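Lactoylglutathione lyase (Pseudomonas aeruginosa, PDB 4MTS) belongs to the glyoxalase/bleomycin resistance/dioxygenase superfamily, built from beta-alpha-beta-beta-beta modules, and binds nickel and zinc ions in this structure. Local coordinates at residues Ile110-Asp115 with Lys120-Gln125; Arg88-Gly93 with Thr97-Leu102. All blocks are in the same frame, centred on the assembly; numbering follows the deposited sequence.

In the fold
Contact 1 is largely buried and contact 2 lies at the surface, though their centres are only about 8 Å apart. In contact 1 the antiparallel strands 109-114 and 120-125 are joined by backbone hydrogen bonds, with apolar residues toward the helices on one face and the nickel ligand Glu122 on the other. Contact 2 ties helix 82-91 to the edge strand 95-99 through one salt bridge between long charged side chains, the kind of chemistry that tolerates solvent. The two share a sheet: Phe112 of contact 1 pairs through its backbone with both Thr97 and Arg98 of contact 2, and Ala89 of the helix packs on Leu113.

Contact 1 of 2, residues Ile110-Asp115 with Lys120-Gln125; sequences IAFLED and KVELIQ. With NI (nickel (II) ion), chain E.
Phe112 and Glu122 stand side by side on one face of the antiparallel hairpin 109-114/120-125, part of a larger mixed sheet, pointing the same way. The ring lays a face over the start of the glutamate, whose CA sits 4.1 Å from the ring centroid in a CH-pi contact. Farther out, Phe112 CZ comes within 3.2 Å of Glu122 OE2, with ring and carboxylate planes 55° apart. Glu122 is extended, its CG anti to the backbone N (chi1 -179°), which carries the carboxylate clear of the sheet so that OE1 binds nickel at 2.1 Å. A carboxylate suits this place because an anionic oxygen is a good ligand for a divalent cation. OE2 is hydrogen-bonded to a glycerol, probably from the crystallisation liquor. Ile110 flanks the same stem with its CG2 branch, 4.0 Å from Glu122 CG. This beta hairpin belongs to the curved sheet of a glyoxalase-superfamily module; His74 of the same chain and His5 and Glu56 of the second subunit also bind the metal. On the reverse face Leu113 and Leu123 cross at about a right angle, Leu113 CG lying 3.9 Å from Leu123 CD1, and these branched apolar chains, with Ala111 and Val121, suit a surface packed against helices 13-23 and 82-91. Four backbone hydrogen bonds join the two strands, among them a nearly straight one from Val121 N to Leu113 O (2.9 Å, 175° at the hydrogen).

Contact 2 of 2, residues Arg88-Gly93 with Thr97-Leu102; sequences RARALG and TREAGL
This is a surface salt bridge between the last turn of helix 82-91 and the strand 95-99 that follows it, joining Arg90 to Glu99 although their CA atoms are 10.2 Å apart. Only long side chains could span such a distance, and a charged pair suits a place at the edge of the fold. The guanidinium comes end-on: NH1 and NH2 of Arg90 both donate to the single oxygen OE1 of Glu99, each at 2.8 Å. OE1 lies practically in the guanidinium plane, at its edge, and so sits in the fork between the two nitrogens. Seen from the carboxylate, NH1 arrives on the syn side and NH2 on the anti side, and the two planes are turned 34° against each other. Because both donors converge on one atom, neither bond is straight, the angle at hydrogen being 142° for NH1. Glu99 reaches the arginine by a bend at its second torsion (chi2 58°), which turns the carboxylate toward the helix; its side chain also touches Ala83 and Cys86 of the helix. Next to it in the chain, Arg98, extended, reaches forward past the corner at Ala100 to donate from NH2 to Leu102 O at 2.8 Å, from above the carbonyl plane. The helix stops just beyond Arg90, where Gly93 N bonds to Arg90 O at 2.9 Å and the positive phi of Gly93 favours a residue without a side chain. Here a Schellman motif ends the helix of a beta-alpha-beta-beta-beta module of the glyoxalase superfamily, and the returning edge strand carries a classic beta bulge, in which Thr97 and Arg98 both face Phe112.

Contact 1 of 2, residues Ile110-Asp115 with Lys120-Gln125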
loop_
_atom_site.group_PDB
_atom_site.type_symbol
_atom_site.label_atom_id
_atom_site.label_comp_id
_atom_site.label_asym_id
_atom_site.label_seq_id
_atom_site.Cartn_x
_atom_site.Cartn_y
_atom_site.Cartn_z
ATOM N N ILE A 110 6.078 -18.034 -2.014
ATOM C CA ILE A 110 5.078 -16.976 -2.173
ATOM C C ILE A 110 3.718 -17.583 -2.519
ATOM O O ILE A 110 3.634 -18.655 -3.124
ATOM C CB ILE A 110 5.563 -15.949 -3.279
ATOM C CG1 ILE A 110 6.884 -15.242 -2.834
ATOM C CG2 ILE A 110 4.488 -14.902 -3.623
ATOM C CD1 ILE A 110 7.536 -14.395 -3.844
ATOM N N ALA A 111 2.658 -16.854 -2.182
ATOM C CA ALA A 111 1.290 -17.200 -2.528
ATOM C C ALA A 111 0.563 -15.874 -2.764
ATOM O O ALA A 111 1.039 -14.815 -2.339
ATOM C CB ALA A 111 0.624 -17.935 -1.367
ATOM N N PHE A 112 -0.574 -15.939 -3.415
ATOM C CA PHE A 112 -1.406 -14.781 -3.633
ATOM C C PHE A 112 -2.827 -15.061 -3.276
ATOM O O PHE A 112 -3.392 -16.095 -3.679
ATOM C CB PHE A 112 -1.340 -14.290 -5.077
ATOM C CG PHE A 112 -0.221 -13.305 -5.310
ATOM C CD1 PHE A 112 -0.438 -11.937 -5.177
ATOM C CD2 PHE A 112 1.042 -13.742 -5.681
ATOM C CE1 PHE A 112 0.580 -11.024 -5.451
ATOM C CE2 PHE A 112 2.071 -12.826 -5.929
ATOM C CZ PHE A 112 1.831 -11.477 -5.802
ATOM N N LEU A 113 -3.423 -14.108 -2.567
ATOM C CA LEU A 113 -4.846 -14.182 -2.223
ATOM C C LEU A 113 -5.507 -12.995 -2.872
ATOM O O LEU A 113 -4.828 -12.025 -3.247
ATOM C CB LEU A 113 -5.046 -14.039 -0.691
ATOM C CG LEU A 113 -4.222 -14.899 0.280
ATOM C CD1 LEU A 113 -4.652 -14.611 1.752
ATOM C CD2 LEU A 113 -4.394 -16.398 -0.034
ATOM N N GLU A 114 -6.849 -13.025 -2.955
ATOM C CA GLU A 114 -7.574 -11.837 -3.334
ATOM C C GLU A 114 -8.552 -11.577 -2.235
ATOM O O GLU A 114 -9.202 -12.518 -1.760
ATOM C CB GLU A 114 -8.286 -11.942 -4.662
ATOM C CG GLU A 114 -7.435 -11.509 -5.834
ATOM C CD GLU A 114 -8.221 -11.557 -7.131
ATOM O OE1 GLU A 114 -7.597 -11.425 -8.208
ATOM O OE2 GLU A 114 -9.459 -11.748 -7.071
ATOM N N ASP A 115 -8.666 -10.319 -1.807
ATOM C CA ASP A 115 -9.655 -9.971 -0.784
ATOM C C ASP A 115 -11.039 -9.896 -1.465
ATOM O O ASP A 115 -11.160 -10.054 -2.704
ATOM C CB ASP A 115 -9.258 -8.623 -0.073
ATOM C CG ASP A 115 -9.472 -7.305 -0.822
ATOM O OD1 ASP A 115 -10.098 -7.316 -1.910
ATOM O OD2 ASP A 115 -9.129 -6.262 -0.268
ATOM N N LYS A 120 -5.177 -7.692 -4.513
ATOM C CA LYS A 120 -4.208 -8.775 -4.359
ATOM C C LYS A 120 -3.392 -8.654 -3.100
ATOM O O LYS A 120 -2.901 -7.562 -2.768
ATOM C CB LYS A 120 -3.233 -8.779 -5.571
ATOM C CG LYS A 120 -3.914 -9.223 -6.869
ATOM C CD LYS A 120 -2.905 -9.410 -7.997
ATOM C CE LYS A 120 -3.573 -9.517 -9.352
ATOM N NZ LYS A 120 -2.639 -9.184 -10.464
ATOM N N VAL A 121 -3.267 -9.771 -2.379
ATOM C CA VAL A 121 -2.455 -9.872 -1.172
ATOM C C VAL A 121 -1.369 -10.893 -1.445
ATOM O O VAL A 121 -1.654 -12.050 -1.763
ATOM C CB VAL A 121 -3.293 -10.221 0.097
ATOM C CG1 VAL A 121 -2.386 -10.384 1.306
ATOM C CG2 VAL A 121 -4.365 -9.164 0.358
ATOM N N GLU A 122 -0.126 -10.448 -1.357
ATOM C CA GLU A 122 1.030 -11.312 -1.580
ATOM C C GLU A 122 1.491 -11.857 -0.243
ATOM O O GLU A 122 1.790 -11.096 0.692
ATOM C CB GLU A 122 2.142 -10.473 -2.240
ATOM C CG GLU A 122 3.427 -11.244 -2.561
ATOM C CD GLU A 122 4.398 -10.402 -3.361
ATOM O OE1 GLU A 122 4.815 -9.343 -2.850
ATOM O OE2 GLU A 122 4.651 -10.738 -4.541
ATOM N N LEU A 123 1.568 -13.175 -0.147
ATOM C CA LEU A 123 2.092 -13.813 1.074
ATOM C C LEU A 123 3.525 -14.248 0.826
ATOM O O LEU A 123 3.794 -14.915 -0.167
ATOM C CB LEU A 123 1.235 -15.033 1.459
ATOM C CG LEU A 123 -0.262 -14.831 1.567
ATOM C CD1 LEU A 123 -0.955 -16.153 1.969
ATOM C CD2 LEU A 123 -0.617 -13.692 2.538
ATOM N N ILE A 124 4.442 -13.859 1.702
ATOM C CA ILE A 124 5.861 -14.210 1.560
ATOM C C ILE A 124 6.285 -14.950 2.805
ATOM O O ILE A 124 6.223 -14.405 3.904
ATOM C CB ILE A 124 6.758 -12.982 1.257
ATOM C CG1 ILE A 124 6.222 -12.222 0.024
ATOM C CG2 ILE A 124 8.241 -13.452 1.046
ATOM C CD1 ILE A 124 7.032 -10.922 -0.399
ATOM N N GLN A 125 6.656 -16.219 2.651
ATOM C CA GLN A 125 7.051 -17.040 3.795
ATOM C C GLN A 125 8.332 -16.553 4.460
ATOM O O GLN A 125 9.336 -16.349 3.779
ATOM C CB GLN A 125 7.190 -18.510 3.361
ATOM C CG GLN A 125 7.396 -19.466 4.539
ATOM C CD GLN A 125 6.998 -20.835 4.089
ATOM O OE1 GLN A 125 5.891 -21.039 3.582
ATOM N NE2 GLN A 125 7.917 -21.775 4.190
HETATM NI NI NI E . 5.600 -7.578 -3.724
#

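Contact 2 of 2, residues Arg88-Gly93 with Thr97-Leu102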
loop_
_atom_site.group_PDB
_atom_site.type_symbol
_atom_site.label_atom_id
_atom_site.label_comp_id
_atom_site.label_asym_id
_atom_site.label_seq_id
_atom_site.Cartn_x
_atom_site.Cartn_y
_atom_site.Cartn_z
ATOM N N ARG A 88 -6.199 -21.842 5.106
ATOM C CA ARG A 88 -7.100 -21.102 6.016
ATOM C C ARG A 88 -8.043 -20.226 5.164
ATOM O O ARG A 88 -9.263 -20.300 5.332
ATOM C CB ARG A 88 -6.297 -20.275 7.029
ATOM C CG ARG A 88 -7.147 -19.556 8.086
ATOM C CD ARG A 88 -6.302 -18.683 8.995
ATOM N NE ARG A 88 -7.122 -17.816 9.847
ATOM C CZ ARG A 88 -7.183 -17.892 11.174
ATOM N NH1 ARG A 88 -6.463 -18.795 11.830
ATOM N NH2 ARG A 88 -7.960 -17.060 11.858
ATOM N N ALA A 89 -7.485 -19.437 4.217
ATOM C CA ALA A 89 -8.290 -18.606 3.305
ATOM C C ALA A 89 -9.287 -19.454 2.540
ATOM O O ALA A 89 -10.465 -19.116 2.492
ATOM C CB ALA A 89 -7.385 -17.872 2.315
ATOM N N ARG A 90 -8.817 -20.565 1.935
ATOM C CA ARG A 90 -9.679 -21.450 1.150
ATOM C C ARG A 90 -10.864 -21.996 1.976
ATOM O O ARG A 90 -12.011 -21.935 1.515
ATOM C CB ARG A 90 -8.855 -22.609 0.553
ATOM C CG ARG A 90 -8.778 -22.564 -0.962
ATOM C CD ARG A 90 -8.074 -23.793 -1.524
ATOM N NE ARG A 90 -7.125 -23.426 -2.570
ATOM C CZ ARG A 90 -5.818 -23.327 -2.372
ATOM N NH1 ARG A 90 -5.296 -23.617 -1.188
ATOM N NH2 ARG A 90 -5.020 -22.959 -3.361
ATOM N N ALA A 91 -10.573 -22.457 3.212
ATOM C CA ALA A 91 -11.534 -23.049 4.142
ATOM C C ALA A 91 -12.575 -22.011 4.550
ATOM O O ALA A 91 -13.741 -22.336 4.714
ATOM C CB ALA A 91 -10.802 -23.612 5.357
ATOM N N LEU A 92 -12.163 -20.746 4.618
ATOM C CA LEU A 92 -13.045 -19.627 4.928
ATOM C C LEU A 92 -13.808 -19.143 3.691
ATOM O O LEU A 92 -14.648 -18.255 3.794
ATOM C CB LEU A 92 -12.246 -18.479 5.570
ATOM C CG LEU A 92 -11.868 -18.667 7.018
ATOM C CD1 LEU A 92 -10.698 -17.787 7.381
ATOM C CD2 LEU A 92 -13.064 -18.395 7.932
ATOM N N GLY A 93 -13.530 -19.734 2.535
ATOM C CA GLY A 93 -14.210 -19.363 1.300
ATOM C C GLY A 93 -13.600 -18.191 0.557
ATOM O O GLY A 93 -14.245 -17.614 -0.322
ATOM N N THR A 97 -5.382 -17.106 -5.488
ATOM C CA THR A 97 -5.138 -16.952 -6.931
ATOM C C THR A 97 -3.865 -17.636 -7.384
ATOM O O THR A 97 -3.744 -17.928 -8.570
ATOM C CB THR A 97 -5.207 -15.502 -7.378
ATOM O OG1 THR A 97 -4.269 -14.756 -6.615
ATOM C CG2 THR A 97 -6.609 -14.921 -7.235
ATOM N N ARG A 98 -2.925 -17.882 -6.444
ATOM C CA ARG A 98 -1.667 -18.592 -6.655
ATOM C C ARG A 98 -1.299 -19.253 -5.347
ATOM O O ARG A 98 -1.005 -18.559 -4.361
ATOM C CB ARG A 98 -0.542 -17.648 -7.164
ATOM C CG ARG A 98 0.767 -18.372 -7.430
ATOM C CD ARG A 98 1.948 -17.437 -7.571
ATOM N NE ARG A 98 3.142 -18.130 -8.077
ATOM C CZ ARG A 98 4.008 -18.810 -7.327
ATOM N NH1 ARG A 98 3.818 -18.927 -6.017
ATOM N NH2 ARG A 98 5.063 -19.388 -7.883
ATOM N N GLU A 99 -1.336 -20.614 -5.334
ATOM C CA GLU A 99 -1.019 -21.453 -4.194
ATOM C C GLU A 99 0.449 -21.313 -3.874
ATOM O O GLU A 99 1.271 -21.156 -4.782
ATOM C CB GLU A 99 -1.363 -22.949 -4.508
ATOM C CG GLU A 99 -0.948 -23.969 -3.439
ATOM C CD GLU A 99 -1.533 -23.743 -2.053
ATOM O OE1 GLU A 99 -2.659 -23.201 -1.970
ATOM O OE2 GLU A 99 -0.852 -24.062 -1.051
ATOM N N ALA A 100 0.776 -21.389 -2.588
ATOM C CA ALA A 100 2.127 -21.376 -2.040
ATOM C C ALA A 100 3.075 -22.300 -2.820
ATOM O O ALA A 100 2.749 -23.464 -3.103
ATOM C CB ALA A 100 2.090 -21.811 -0.593
ATOM N N GLY A 101 4.211 -21.745 -3.198
ATOM C CA GLY A 101 5.235 -22.443 -3.967
ATOM C C GLY A 101 6.380 -21.508 -4.263
ATOM O O GLY A 101 6.280 -20.312 -3.983
ATOM N N LEU A 102 7.478 -22.027 -4.830
ATOM C CA LEU A 102 8.621 -21.153 -5.125
ATOM C C LEU A 102 8.290 -20.145 -6.213
ATOM O O LEU A 102 7.561 -20.475 -7.148
ATOM C CB LEU A 102 9.899 -21.948 -5.460
ATOM C CG LEU A 102 10.488 -22.839 -4.344
ATOM C CD1 LEU A 102 11.771 -23.524 -4.811
ATOM C CD2 LEU A 102 10.846 -22.047 -3.116
#